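Local coordinates for protein flap endonuclease 1 (PDB 1A76) that cleaves 5'-flap structures in DNA during replication and repair, acting as a magnesium-dependent flap endonuclease and 5'-3' exonuclease, at residues A[30-33]-A[34-37]; A[122-125]-A[126-130]; A[207-210]-A[211-215]; A[235-238]-A[239-243]; A[298-301]-A[302-306]. All coordinates share one frame; numbering follows the deposited sequence.

Interaction 1 of 5, residues A[30-33]-A[34-37]; sequences NALY and QFLT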
# COMPACT_ATOMS: atom_id res chain seq x y z
N ASN A 30 2.53 0.63 -1.00
CA ASN A 30 2.01 1.30 -2.17
C ASN A 30 2.63 2.68 -2.27
O ASN A 30 2.99 3.13 -3.35
CB ASN A 30 0.48 1.45 -2.10
CG ASN A 30 -0.09 1.93 -3.42
OD1 ASN A 30 -0.31 3.11 -3.61
ND2 ASN A 30 -0.29 1.00 -4.35
N ALA A 31 2.74 3.35 -1.12
CA ALA A 31 3.31 4.68 -1.04
C ALA A 31 4.78 4.69 -1.45
O ALA A 31 5.22 5.55 -2.21
CB ALA A 31 3.15 5.23 0.39
N LEU A 32 5.54 3.74 -0.92
CA LEU A 32 6.96 3.63 -1.22
C LEU A 32 7.25 3.42 -2.70
O LEU A 32 8.16 4.04 -3.24
CB LEU A 32 7.57 2.47 -0.42
CG LEU A 32 8.24 2.92 0.89
CD1 LEU A 32 7.74 4.28 1.35
CD2 LEU A 32 7.98 1.89 1.95
N TYR A 33 6.50 2.52 -3.33
CA TYR A 33 6.67 2.25 -4.75
C TYR A 33 6.33 3.53 -5.51
O TYR A 33 7.02 3.90 -6.46
CB TYR A 33 5.75 1.11 -5.18
CG TYR A 33 6.24 -0.27 -4.77
CD1 TYR A 33 7.43 -0.79 -5.28
CD2 TYR A 33 5.48 -1.07 -3.91
CE1 TYR A 33 7.85 -2.09 -4.94
CE2 TYR A 33 5.88 -2.36 -3.56
CZ TYR A 33 7.06 -2.87 -4.08
OH TYR A 33 7.45 -4.15 -3.72
N GLN A 34 5.28 4.22 -5.07
CA GLN A 34 4.86 5.48 -5.69
C GLN A 34 5.96 6.54 -5.65
O GLN A 34 6.19 7.22 -6.64
CB GLN A 34 3.60 6.01 -5.00
CG GLN A 34 2.94 7.17 -5.72
CD GLN A 34 2.63 6.86 -7.18
OE1 GLN A 34 1.95 5.87 -7.48
NE2 GLN A 34 3.15 7.68 -8.08
N PHE A 35 6.61 6.68 -4.50
CA PHE A 35 7.70 7.65 -4.33
C PHE A 35 8.85 7.31 -5.25
O PHE A 35 9.46 8.20 -5.85
CB PHE A 35 8.23 7.66 -2.88
CG PHE A 35 7.24 8.15 -1.85
CD1 PHE A 35 6.19 8.99 -2.21
CD2 PHE A 35 7.34 7.74 -0.52
CE1 PHE A 35 5.26 9.41 -1.26
CE2 PHE A 35 6.42 8.14 0.44
CZ PHE A 35 5.37 8.98 0.07
N LEU A 36 9.15 6.02 -5.35
CA LEU A 36 10.25 5.54 -6.18
C LEU A 36 10.03 5.85 -7.65
O LEU A 36 10.99 6.18 -8.35
CB LEU A 36 10.43 4.02 -6.00
CG LEU A 36 11.27 3.57 -4.81
CD1 LEU A 36 11.07 2.09 -4.52
CD2 LEU A 36 12.74 3.86 -5.12
N THR A 37 8.79 5.76 -8.12
CA THR A 37 8.55 6.04 -9.53
C THR A 37 8.29 7.50 -9.86
O THR A 37 8.56 7.92 -10.98
CB THR A 37 7.41 5.13 -10.15
OG1 THR A 37 6.32 5.95 -10.59
CG2 THR A 37 6.90 4.10 -9.16
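Phe35 lies against the preceding turn of its own helix, 28-38, an amphipathic helix of the PIN-type nuclease domain that directly follows the strand bearing Asp27. The ring stands beneath the carbonyl of Ala31: that oxygen sits over one face, 3.3 Å from CG and offset toward the rim. Ala31 O also accepts the backbone N-H of Phe35 at 2.9 Å, so a single carbonyl meets both the main chain and the ring of the residue four places on. The ring is put there by chi1 of -66°, which sets CG beside the backbone N and directs it back down the helix. Leu32 supplies the second neighbour, its CD1 methyl approaching obliquely to 4.0 Å from Phe35 CD2, while the small CB of Ala31 stays 4.4 Å from CZ. Apolar residues suit this side because Trp77 of strand 74-79 and Val61 of helix 56-70 cover it. Polar residues occupy other sides. Gln34 sets its CB 3.3 Å from Ala31 O and its side chain also touches Thr190, and Asn30, close to Asp27 and Asp173 of the predicted magnesium sites, gives OD1 to the backbone N of Gln172. Leu36 folds back in the same sense as Phe35, and its CG rests 3.5 Å from Leu32 O.

Interaction 2 of 5, residues A[122-125]-A[126-130]; sequences KRVS and YLTPK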
# COMPACT_ATOMS: atom_id res chain seq x y z
N LYS A 122 17.53 -8.63 -6.39
CA LYS A 122 17.08 -7.55 -7.26
C LYS A 122 15.58 -7.66 -7.56
O LYS A 122 14.91 -6.66 -7.78
CB LYS A 122 17.87 -7.59 -8.57
CG LYS A 122 17.28 -6.79 -9.71
CD LYS A 122 18.38 -6.16 -10.54
CE LYS A 122 19.19 -5.14 -9.74
NZ LYS A 122 18.72 -3.73 -9.93
N ARG A 123 15.08 -8.89 -7.57
CA ARG A 123 13.66 -9.13 -7.84
C ARG A 123 12.86 -8.24 -6.91
O ARG A 123 11.80 -7.74 -7.27
CB ARG A 123 13.30 -10.61 -7.60
CG ARG A 123 11.83 -10.97 -7.85
CD ARG A 123 11.19 -10.14 -8.96
NE ARG A 123 9.75 -10.37 -9.04
CZ ARG A 123 8.85 -9.45 -9.39
NH1 ARG A 123 9.24 -8.22 -9.69
NH2 ARG A 123 7.57 -9.77 -9.44
N VAL A 124 13.40 -8.05 -5.71
CA VAL A 124 12.74 -7.21 -4.73
C VAL A 124 12.85 -5.74 -5.16
O VAL A 124 12.96 -4.85 -4.30
CB VAL A 124 13.40 -7.39 -3.36
CG1 VAL A 124 14.89 -7.02 -3.36
CG2 VAL A 124 12.76 -6.53 -2.27
N SER A 125 12.84 -5.51 -6.48
CA SER A 125 12.95 -4.17 -7.08
C SER A 125 13.88 -3.23 -6.30
O SER A 125 14.63 -3.67 -5.42
CB SER A 125 11.57 -3.52 -7.16
OG SER A 125 11.04 -3.31 -5.86
N TYR A 126 13.84 -1.95 -6.63
CA TYR A 126 14.66 -0.97 -5.93
C TYR A 126 14.17 -0.88 -4.48
O TYR A 126 14.90 -0.44 -3.59
CB TYR A 126 14.53 0.40 -6.59
CG TYR A 126 15.48 0.68 -7.73
CD1 TYR A 126 16.71 0.02 -7.82
CD2 TYR A 126 15.17 1.62 -8.71
CE1 TYR A 126 17.60 0.31 -8.85
CE2 TYR A 126 16.06 1.91 -9.75
CZ TYR A 126 17.27 1.25 -9.81
OH TYR A 126 18.16 1.54 -10.83
N LEU A 127 12.92 -1.26 -4.26
CA LEU A 127 12.34 -1.25 -2.92
C LEU A 127 12.80 -2.51 -2.21
O LEU A 127 12.13 -3.54 -2.27
CB LEU A 127 10.80 -1.23 -2.98
CG LEU A 127 10.03 -0.30 -2.03
CD1 LEU A 127 8.66 -0.90 -1.76
CD2 LEU A 127 10.78 -0.09 -0.73
N THR A 128 13.95 -2.42 -1.55
CA THR A 128 14.53 -3.55 -0.84
C THR A 128 14.09 -3.61 0.61
O THR A 128 13.65 -2.62 1.17
CB THR A 128 16.06 -3.48 -0.83
OG1 THR A 128 16.47 -2.26 -0.20
CG2 THR A 128 16.62 -3.54 -2.23
N PRO A 129 14.20 -4.79 1.23
CA PRO A 129 13.81 -4.92 2.65
C PRO A 129 14.56 -3.92 3.52
O PRO A 129 13.99 -3.35 4.45
CB PRO A 129 14.17 -6.36 2.98
CG PRO A 129 14.06 -7.08 1.65
CD PRO A 129 14.61 -6.08 0.66
N LYS A 130 15.84 -3.70 3.22
CA LYS A 130 16.66 -2.76 3.98
C LYS A 130 16.13 -1.33 3.83
O LYS A 130 16.13 -0.56 4.79
CB LYS A 130 18.11 -2.80 3.50
CG LYS A 130 18.95 -1.61 3.97
CD LYS A 130 18.97 -1.52 5.50
CE LYS A 130 19.97 -0.49 6.00
NZ LYS A 130 20.49 -0.84 7.35
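Ser125 OG accepts the backbone N-H of Leu127 at 3.2 Å, with an N-H...O angle of 145°, and this bond lies within the bend that links the 3-10 turn at 122-123 to helix 129-142. The hydroxyl can reach it because chi1 of 64° swings OG between the backbone N and the carbonyl carbon of its own residue. The same OG gives a weak hydrogen bond to Val124 O, at 2.9 Å. A small hydroxyl residue fits here, having one polar atom close enough to the main chain to serve both partners.

The apolar part of the contact is made by Val124. Its CG2, turned away from the backbone N, meets Pro129 CD at 3.5 Å, tighter than ordinary van der Waals contact, the valine methyl being directed at the CD methylene of the proline ring. CG1 passes at a slant to Thr128 CG2, 4.0 Å away.

Further out, Leu127 is the centre of an inverse gamma turn that redirects the chain into the helix. Thr128 is the N-cap: OG1 accepts from the backbone N of Met131, and CG2 is thereby left on the side facing Val124. Proline suits the first helical turn, where its missing N-H costs no helix hydrogen bond.

Side chains then tie the bend to the fold. Tyr126 packs on Pro46, Arg48 and Ile54 in loops, whereas buried Leu127 inserts against Leu32, Tyr33 and Leu36 of helix 28-38, so the start of helix 129-142 lies beside helix 28-38.

Interaction 3 of 5, residues A[207-210]-A[211-215]; sequences LRIS and LDDLI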
# COMPACT_ATOMS: atom_id res chain seq x y z
N LEU A 207 -23.89 0.96 -8.41
CA LEU A 207 -23.79 -0.17 -9.34
C LEU A 207 -24.81 -1.27 -9.02
O LEU A 207 -24.99 -2.21 -9.80
CB LEU A 207 -22.37 -0.76 -9.31
CG LEU A 207 -21.27 0.03 -10.03
CD1 LEU A 207 -19.93 -0.67 -9.84
CD2 LEU A 207 -21.58 0.14 -11.50
N ARG A 208 -25.45 -1.17 -7.87
CA ARG A 208 -26.46 -2.14 -7.46
C ARG A 208 -25.84 -3.51 -7.20
O ARG A 208 -26.37 -4.52 -7.64
CB ARG A 208 -27.54 -2.26 -8.53
CG ARG A 208 -28.63 -1.22 -8.44
CD ARG A 208 -29.82 -1.73 -7.62
NE ARG A 208 -30.06 -0.87 -6.47
CZ ARG A 208 -31.24 -0.68 -5.89
NH1 ARG A 208 -32.33 -1.29 -6.35
NH2 ARG A 208 -31.34 0.15 -4.87
N ILE A 209 -24.72 -3.53 -6.48
CA ILE A 209 -24.06 -4.80 -6.17
C ILE A 209 -23.55 -4.85 -4.72
O ILE A 209 -23.44 -3.82 -4.05
CB ILE A 209 -22.86 -5.06 -7.14
CG1 ILE A 209 -21.77 -4.01 -6.96
CG2 ILE A 209 -23.34 -5.01 -8.57
CD1 ILE A 209 -20.54 -4.28 -7.83
N SER A 210 -23.25 -6.05 -4.25
CA SER A 210 -22.73 -6.27 -2.90
C SER A 210 -21.20 -6.27 -2.96
O SER A 210 -20.61 -6.29 -4.05
CB SER A 210 -23.21 -7.62 -2.35
OG SER A 210 -22.56 -8.69 -3.01
N LEU A 211 -20.57 -6.25 -1.80
CA LEU A 211 -19.11 -6.28 -1.74
C LEU A 211 -18.67 -7.63 -2.33
O LEU A 211 -17.69 -7.70 -3.08
CB LEU A 211 -18.63 -6.17 -0.29
CG LEU A 211 -17.18 -5.79 0.08
CD1 LEU A 211 -16.64 -6.84 1.00
CD2 LEU A 211 -16.28 -5.62 -1.15
N ASP A 212 -19.41 -8.69 -2.00
CA ASP A 212 -19.09 -10.01 -2.53
C ASP A 212 -19.13 -9.99 -4.07
O ASP A 212 -18.27 -10.61 -4.71
CB ASP A 212 -20.07 -11.07 -1.98
CG ASP A 212 -19.72 -11.52 -0.56
OD1 ASP A 212 -18.53 -11.46 -0.14
OD2 ASP A 212 -20.65 -11.94 0.16
N ASP A 213 -20.10 -9.29 -4.65
CA ASP A 213 -20.24 -9.14 -6.12
C ASP A 213 -19.02 -8.38 -6.70
O ASP A 213 -18.50 -8.72 -7.76
CB ASP A 213 -21.48 -8.33 -6.48
CG ASP A 213 -22.78 -9.09 -6.30
OD1 ASP A 213 -22.79 -10.34 -6.27
OD2 ASP A 213 -23.82 -8.41 -6.18
N LEU A 214 -18.62 -7.30 -6.02
CA LEU A 214 -17.47 -6.50 -6.46
C LEU A 214 -16.20 -7.35 -6.50
O LEU A 214 -15.39 -7.24 -7.43
CB LEU A 214 -17.28 -5.29 -5.51
CG LEU A 214 -16.21 -4.25 -5.89
CD1 LEU A 214 -16.51 -3.68 -7.28
CD2 LEU A 214 -16.19 -3.12 -4.85
N ILE A 215 -16.04 -8.20 -5.49
CA ILE A 215 -14.90 -9.10 -5.40
C ILE A 215 -14.92 -10.08 -6.60
O ILE A 215 -13.88 -10.42 -7.16
CB ILE A 215 -14.95 -9.90 -4.06
CG1 ILE A 215 -14.61 -8.96 -2.89
CG2 ILE A 215 -13.94 -11.06 -4.06
CD1 ILE A 215 -14.99 -9.52 -1.52
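Ser210 and Asp213 exchange hydrogen bonds across the first turn of helix 211-221. In one direction Ser210 OG accepts the backbone N-H of Asp213 at 3.0 Å; in the other, Asp213 OD2 accepts the backbone N-H of Ser210 at 3.1 Å. The second bond is nearly straight at hydrogen (175°), yet the donor comes from above the carboxylate plane, 41° out of it. Serine chi1 of 71° turns OG inward over the helix end, and the aspartate brings its carboxylate back beside its own backbone N, toward Ser210. Short side chains suit both positions, and the negative carboxylate at the N-terminus would probably interact favourably with the helix dipole. The first regular helical bond follows, Leu214 N to Ser210 O at 3.0 Å.

Apolar contact comes from Ile209, the residue before the cap. Its CB lies 3.6 Å from Asp213 CB, and CD1 extends to 4.1 Å from Leu214 CD1, a hydrophobic staple. This branched, buried residue also packs on Leu204 of the preceding helix and Tyr239 of helix 235-244, so it touches all three helices.

Of the charged groups, Asp212, in the first turn but not part of the Ser210-Asp213 pair, turns OD1 to a salt bridge with Lys266 of helix 258-266.

Helix 200-207 ends just upstream in a Schellman motif, with Arg208 as the C-prime residue at positive phi. Ile209 alone then separates that helix stop from the next N-cap, where Ser210 and Asp213 form a classic capping box, accompanied by the Ile209-Leu214 hydrophobic staple.

Interaction 4 of 5, residues A[235-238]-A[239-243]; sequences FKRA and YELVR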
# COMPACT_ATOMS: atom_id res chain seq x y z
N PHE A 235 -14.42 -5.42 -17.01
CA PHE A 235 -15.39 -5.00 -16.00
C PHE A 235 -16.85 -5.10 -16.45
O PHE A 235 -17.70 -5.64 -15.73
CB PHE A 235 -15.08 -3.57 -15.53
CG PHE A 235 -15.89 -3.13 -14.33
CD1 PHE A 235 -17.22 -2.73 -14.48
CD2 PHE A 235 -15.33 -3.10 -13.06
CE1 PHE A 235 -17.98 -2.32 -13.38
CE2 PHE A 235 -16.09 -2.69 -11.95
CZ PHE A 235 -17.41 -2.30 -12.12
N LYS A 236 -17.14 -4.60 -17.65
CA LYS A 236 -18.48 -4.60 -18.22
C LYS A 236 -19.07 -6.00 -18.32
O LYS A 236 -20.21 -6.23 -17.90
CB LYS A 236 -18.47 -3.96 -19.61
CG LYS A 236 -18.71 -2.46 -19.64
CD LYS A 236 -19.43 -2.04 -20.93
CE LYS A 236 -20.82 -1.47 -20.64
NZ LYS A 236 -21.92 -2.26 -21.28
N ARG A 237 -18.31 -6.93 -18.89
CA ARG A 237 -18.78 -8.30 -19.06
C ARG A 237 -18.92 -9.02 -17.73
O ARG A 237 -19.86 -9.79 -17.52
CB ARG A 237 -17.81 -9.08 -19.97
CG ARG A 237 -18.05 -10.59 -20.00
CD ARG A 237 -19.36 -10.99 -20.72
NE ARG A 237 -19.43 -12.44 -20.87
CZ ARG A 237 -20.56 -13.15 -20.84
NH1 ARG A 237 -21.73 -12.55 -20.67
NH2 ARG A 237 -20.50 -14.47 -20.96
N ALA A 238 -18.00 -8.76 -16.81
CA ALA A 238 -18.01 -9.37 -15.50
C ALA A 238 -19.21 -8.87 -14.69
O ALA A 238 -19.89 -9.65 -14.01
CB ALA A 238 -16.71 -9.07 -14.78
N TYR A 239 -19.47 -7.57 -14.78
CA TYR A 239 -20.59 -6.94 -14.07
C TYR A 239 -21.89 -7.51 -14.65
O TYR A 239 -22.88 -7.69 -13.94
CB TYR A 239 -20.52 -5.42 -14.28
CG TYR A 239 -21.70 -4.63 -13.72
CD1 TYR A 239 -21.85 -4.43 -12.35
CD2 TYR A 239 -22.64 -4.07 -14.58
CE1 TYR A 239 -22.91 -3.66 -11.84
CE2 TYR A 239 -23.70 -3.30 -14.09
CZ TYR A 239 -23.83 -3.10 -12.72
OH TYR A 239 -24.86 -2.30 -12.24
N GLU A 240 -21.87 -7.80 -15.95
CA GLU A 240 -23.03 -8.35 -16.64
C GLU A 240 -23.36 -9.74 -16.10
O GLU A 240 -24.53 -10.07 -15.87
CB GLU A 240 -22.74 -8.40 -18.14
CG GLU A 240 -23.76 -9.13 -19.00
CD GLU A 240 -23.42 -9.00 -20.48
OE1 GLU A 240 -22.58 -9.78 -20.94
OE2 GLU A 240 -23.99 -8.12 -21.16
N LEU A 241 -22.33 -10.56 -15.89
CA LEU A 241 -22.49 -11.92 -15.38
C LEU A 241 -22.92 -11.87 -13.92
O LEU A 241 -23.71 -12.70 -13.46
CB LEU A 241 -21.18 -12.71 -15.52
CG LEU A 241 -20.77 -13.05 -16.96
CD1 LEU A 241 -19.32 -13.57 -16.99
CD2 LEU A 241 -21.75 -14.08 -17.53
N VAL A 242 -22.41 -10.90 -13.18
CA VAL A 242 -22.77 -10.75 -11.78
C VAL A 242 -24.25 -10.38 -11.64
O VAL A 242 -24.97 -11.00 -10.87
CB VAL A 242 -21.89 -9.66 -11.10
CG1 VAL A 242 -22.65 -9.02 -9.93
CG2 VAL A 242 -20.58 -10.29 -10.62
N ARG A 243 -24.70 -9.38 -12.39
CA ARG A 243 -26.09 -8.96 -12.31
C ARG A 243 -27.04 -10.07 -12.77
O ARG A 243 -28.21 -10.11 -12.37
CB ARG A 243 -26.32 -7.69 -13.14
CG ARG A 243 -25.62 -6.46 -12.57
CD ARG A 243 -25.96 -6.27 -11.09
NE ARG A 243 -26.68 -5.02 -10.86
CZ ARG A 243 -27.95 -4.81 -11.17
NH1 ARG A 243 -28.66 -5.77 -11.74
NH2 ARG A 243 -28.52 -3.64 -10.94
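Arg237 and Glu240 form an i to i+3 salt bridge on the outer side of helix 235-244, NH1 donating to OE1 at 2.9 Å with an N-H...O angle of 152°. This is probably the second helix of the helix-hairpin-helix element of the H3TH region, as in FEN1 relatives. The acceptor lies near the guanidinium plane, at its edge, and is used on its anti side. The planes stand 77° apart, and one N-H...O bond joins them rather than a two-bond, side-by-side pair. Arginine reaches it by bending at chi2 (70°), which lays the chain forward along the helix; glutamate remains extended beyond CG. Long, flexible chains suit exposed positions three residues apart.

Backbone bonds of the helix run underneath, from Tyr239 N to Phe235 O (2.8 Å) through Val242 N to Ala238 O (2.9 Å).

The packing begins where Leu241 lies below the arginine: CD2 is over one face of the guanidinium, 3.6 Å from CZ, giving the flat group an apolar floor. Leu241 rests on Phe220 of helix 211-221, and Ala238, with only a methyl, packs on Phe220 and Ile233.

Around the helix, Phe235 turns CG away from its backbone N, and its ring stacks with that of Phe8 while packing on Ile217 and Met221. Tyr239 takes the same first torsion. Its hydroxyl is probably hydrogen-bonded to Leu207 O, though the modelled separation is unusually short, and Arg243 CG lies over one ring face. The two aromatics touch slightly and obliquely, Phe235 CE1 approaching Tyr239 CB to 4.1 Å.

Interaction 5 of 5, residues A[298-301]-A[302-306]; sequences YDRV and KKHVD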
# COMPACT_ATOMS: atom_id res chain seq x y z
N TYR A 298 20.59 20.38 4.18
CA TYR A 298 20.48 20.70 5.59
C TYR A 298 19.41 21.72 5.91
O TYR A 298 18.54 21.47 6.74
CB TYR A 298 21.81 21.21 6.15
CG TYR A 298 21.68 21.65 7.59
CD1 TYR A 298 21.72 20.71 8.62
CD2 TYR A 298 21.43 22.98 7.91
CE1 TYR A 298 21.49 21.09 9.94
CE2 TYR A 298 21.20 23.37 9.21
CZ TYR A 298 21.23 22.43 10.23
OH TYR A 298 20.99 22.82 11.51
N ASP A 299 19.49 22.87 5.26
CA ASP A 299 18.53 23.95 5.47
C ASP A 299 17.09 23.46 5.40
O ASP A 299 16.29 23.69 6.31
CB ASP A 299 18.75 25.06 4.44
CG ASP A 299 19.92 25.98 4.79
OD1 ASP A 299 20.50 25.84 5.89
OD2 ASP A 299 20.25 26.85 3.95
N ARG A 300 16.75 22.78 4.30
CA ARG A 300 15.40 22.27 4.11
C ARG A 300 14.99 21.30 5.20
O ARG A 300 13.89 21.39 5.73
CB ARG A 300 15.27 21.59 2.74
CG ARG A 300 13.84 21.31 2.32
CD ARG A 300 13.78 20.72 0.93
NE ARG A 300 13.88 21.74 -0.11
CZ ARG A 300 14.96 21.95 -0.86
NH1 ARG A 300 16.04 21.21 -0.69
NH2 ARG A 300 14.95 22.90 -1.78
N VAL A 301 15.87 20.37 5.54
CA VAL A 301 15.54 19.41 6.57
C VAL A 301 15.36 20.12 7.92
O VAL A 301 14.36 19.90 8.61
CB VAL A 301 16.62 18.29 6.67
CG1 VAL A 301 16.23 17.27 7.76
CG2 VAL A 301 16.74 17.57 5.31
N LYS A 302 16.30 20.99 8.27
CA LYS A 302 16.21 21.72 9.53
C LYS A 302 14.86 22.42 9.66
O LYS A 302 14.15 22.28 10.66
CB LYS A 302 17.33 22.76 9.63
CG LYS A 302 17.23 23.68 10.85
CD LYS A 302 17.44 22.89 12.13
CE LYS A 302 17.20 23.74 13.38
NZ LYS A 302 16.60 22.92 14.49
N LYS A 303 14.50 23.16 8.62
CA LYS A 303 13.24 23.88 8.60
C LYS A 303 12.05 22.94 8.80
O LYS A 303 11.11 23.26 9.53
CB LYS A 303 13.10 24.64 7.28
CG LYS A 303 11.86 25.50 7.20
CD LYS A 303 11.67 26.04 5.80
CE LYS A 303 11.61 27.55 5.80
NZ LYS A 303 10.43 28.03 6.58
N HIS A 304 12.09 21.79 8.15
CA HIS A 304 10.99 20.86 8.27
C HIS A 304 10.89 20.11 9.58
O HIS A 304 9.79 19.88 10.07
CB HIS A 304 10.98 19.90 7.09
CG HIS A 304 10.53 20.55 5.82
ND1 HIS A 304 9.21 20.55 5.41
CD2 HIS A 304 11.21 21.28 4.91
CE1 HIS A 304 9.10 21.25 4.30
NE2 HIS A 304 10.30 21.71 3.97
N VAL A 305 12.03 19.73 10.17
CA VAL A 305 11.98 19.01 11.44
C VAL A 305 11.49 19.97 12.53
O VAL A 305 10.85 19.55 13.50
CB VAL A 305 13.37 18.41 11.85
CG1 VAL A 305 13.87 17.45 10.77
CG2 VAL A 305 14.40 19.52 12.08
N ASP A 306 11.78 21.26 12.36
CA ASP A 306 11.32 22.26 13.32
C ASP A 306 9.80 22.42 13.17
O ASP A 306 9.07 22.54 14.16
CB ASP A 306 12.02 23.61 13.06
CG ASP A 306 13.46 23.63 13.59
OD1 ASP A 306 13.81 22.74 14.40
OD2 ASP A 306 14.23 24.53 13.20
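Tyr298 opens helix 298-315 with its ring alongside the aliphatic chain of Lys302, both pointing the same way. Lys302 CB lies over the ring face, 4.2 Å from the centroid and 25° off the normal, a CH-pi contact; farther out Lys302 CD is 3.6 Å from Tyr298 OH. Both side chains have CG anti to the backbone N (chi1 176° and 174°), hence their common course. Lysine suits the place: its methylenes cover the ring, and NZ continues to Asp306 OD1 in a 2.8 Å salt bridge that uses the syn lone pair of the aspartate oxygen. The same oxygen also pairs with Lys283.

Asp299 accepts Lys303 N at its backbone O, 3.0 Å away. Arg300 runs beside His304; Arg300 packs on Tyr63 and His304 on Phe62, both of helix 56-70. Val301 is buried: its CG1 meets Val305 CG1 at 3.8 Å, and Val305 N donates to Val301 O at 2.8 Å. Compact beta-branched residues fit here, between Phe62 and Tyr63 on helix 56-70 and Ile286 and Val291 on helix 283-292. The pattern is that of an amphipathic helix near the C-terminus, valines inward and charged i to i+4 pairing outward.

Overall arrangement
Interactions 1 and 2 touch directly: Tyr33 CZ lies 3.4 Å from Leu127 CD1 and Leu36 CD1 3.6 Å from Leu127 CG, joining the N-domain helix to the I-domain bend. They are also the contacts near the metals, with the side chains of Asn30 and Leu127 about 6 and 9 Å from a bound manganese ion. Interactions 3 and 4 form a second pair, centres 10 Å apart, linked by a probable hydrogen bond from Tyr239 OH to Leu207 O; Leu214 in interaction 3 is about 14 Å from a manganese ion. Interaction 5 is remote, its centre 52 Å from that of interaction 4 and on the opposite side of the chain's centre.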